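Local coordinates for protein alginate lyase (Aplysia kurodai, PDB 5GMT) that cleaves alginate as a polysaccharide lyase of family 14, with specificity for polymannuronate, at residues S29-H34 / D45-S50. Numbering follows the deposited sequence.
Sequences STILGH and DSISTS
Ile-47 and Thr-49, alternate residues of the edge strand 47-50, both point toward the short helix 28-31 and receive Ile-31 between them, a worked example of how alternate residues of a strand can receive the end of a short helix. Ile-47 meets two partners with two different branches: its CG2 lies 4.2 Å from CG2 of Ile-31, the two side chains running alongside each other, pointing opposite ways, while its CD1 meets CD1 of Leu-32 tip to tip at 4.2 Å. At Ser-48 the side chain turns away, and the strand offers its backbone instead, Ser-48 CA lying 4.3 Å from Ile-31 CD1. Thr-49 closes the row with its methyl. With OG1 set between the backbone N and the carbonyl carbon (chi1 69°), CG2 of Thr-49 rests on CG1, CG2 and CD1 of Ile-31, each 3.8 Å away, and OG1 is left to hydrogen-bond Arg-57 NH1. Leu-59 of the neighbouring strand 58-63 also touches both isoleucines, and Phe-79, on strand 76-81 of the other sheet, packs against Leu-32. An alanine in place of Ile-31 would remove CG1, CG2 and CD1, and would probably open a gap against the Thr-49 methyl and Ile-47 CG2. No hydrogen bond crosses between the segments, so dispersion and the exclusion of water probably hold the end of this helix and Leu-32 against the edge strand.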
# COMPACT_ATOMS: atom_id res chain seq x y z
N SER A 29 9.78 -13.01 12.99
CA SER A 29 9.89 -13.90 11.84
C SER A 29 8.73 -14.91 11.78
O SER A 29 8.29 -15.28 10.70
CB SER A 29 11.22 -14.65 11.83
OG SER A 29 11.30 -15.45 10.66
N THR A 30 8.22 -15.32 12.94
CA THR A 30 7.09 -16.22 12.98
C THR A 30 5.78 -15.47 12.74
O THR A 30 4.89 -15.96 12.05
CB THR A 30 7.04 -16.99 14.31
OG1 THR A 30 8.26 -17.75 14.45
CG2 THR A 30 5.86 -17.95 14.32
N ILE A 31 5.67 -14.27 13.31
CA ILE A 31 4.49 -13.43 13.06
C ILE A 31 4.27 -13.25 11.56
O ILE A 31 3.14 -13.36 11.07
CB ILE A 31 4.63 -12.05 13.73
CG1 ILE A 31 4.65 -12.22 15.26
CG2 ILE A 31 3.50 -11.10 13.30
CD1 ILE A 31 4.97 -10.95 16.02
N LEU A 32 5.36 -13.02 10.84
CA LEU A 32 5.27 -12.70 9.41
C LEU A 32 5.39 -13.94 8.52
O LEU A 32 5.50 -13.81 7.30
CB LEU A 32 6.37 -11.71 9.02
CG LEU A 32 6.39 -10.39 9.77
CD1 LEU A 32 7.53 -9.52 9.24
CD2 LEU A 32 5.03 -9.70 9.62
N GLY A 33 5.35 -15.12 9.13
CA GLY A 33 5.63 -16.35 8.40
C GLY A 33 4.86 -16.56 7.11
O GLY A 33 5.45 -16.88 6.07
N HIS A 34 3.54 -16.35 7.15
CA HIS A 34 2.72 -16.62 5.98
C HIS A 34 2.74 -15.49 4.95
O HIS A 34 2.09 -15.60 3.92
CB HIS A 34 1.28 -16.93 6.38
CG HIS A 34 0.44 -17.48 5.26
ND1 HIS A 34 0.78 -18.64 4.59
CD2 HIS A 34 -0.71 -17.04 4.70
CE1 HIS A 34 -0.13 -18.88 3.66
NE2 HIS A 34 -1.04 -17.92 3.70
N ASP A 45 10.83 -3.64 15.86
CA ASP A 45 10.45 -3.05 17.15
C ASP A 45 9.02 -2.48 17.17
O ASP A 45 8.47 -2.25 18.25
CB ASP A 45 11.48 -1.96 17.56
CG ASP A 45 11.46 -0.73 16.63
OD1 ASP A 45 12.17 0.25 16.95
OD2 ASP A 45 10.75 -0.73 15.62
N SER A 46 8.41 -2.28 16.00
CA SER A 46 7.03 -1.82 15.91
C SER A 46 6.02 -2.94 15.70
O SER A 46 4.81 -2.71 15.73
CB SER A 46 6.88 -0.81 14.77
OG SER A 46 7.27 0.48 15.19
N ILE A 47 6.50 -4.16 15.50
CA ILE A 47 5.61 -5.26 15.11
C ILE A 47 5.20 -6.12 16.30
O ILE A 47 6.04 -6.57 17.09
CB ILE A 47 6.28 -6.15 14.03
CG1 ILE A 47 6.44 -5.33 12.74
CG2 ILE A 47 5.44 -7.42 13.78
CD1 ILE A 47 7.13 -6.08 11.61
N SER A 48 3.89 -6.33 16.41
CA SER A 48 3.36 -7.25 17.41
C SER A 48 2.03 -7.80 16.91
O SER A 48 1.69 -7.66 15.73
CB SER A 48 3.19 -6.54 18.76
OG SER A 48 2.92 -7.49 19.78
N THR A 49 1.27 -8.43 17.80
CA THR A 49 -0.01 -9.02 17.43
C THR A 49 -1.04 -8.69 18.50
O THR A 49 -0.68 -8.48 19.66
CB THR A 49 0.07 -10.54 17.27
OG1 THR A 49 0.28 -11.14 18.55
CG2 THR A 49 1.21 -10.94 16.33
N SER A 50 -2.32 -8.67 18.13
CA SER A 50 -3.35 -8.27 19.08
C SER A 50 -4.73 -8.71 18.63
O SER A 50 -5.06 -8.66 17.45
CB SER A 50 -3.33 -6.74 19.27
OG SER A 50 -4.34 -6.32 20.17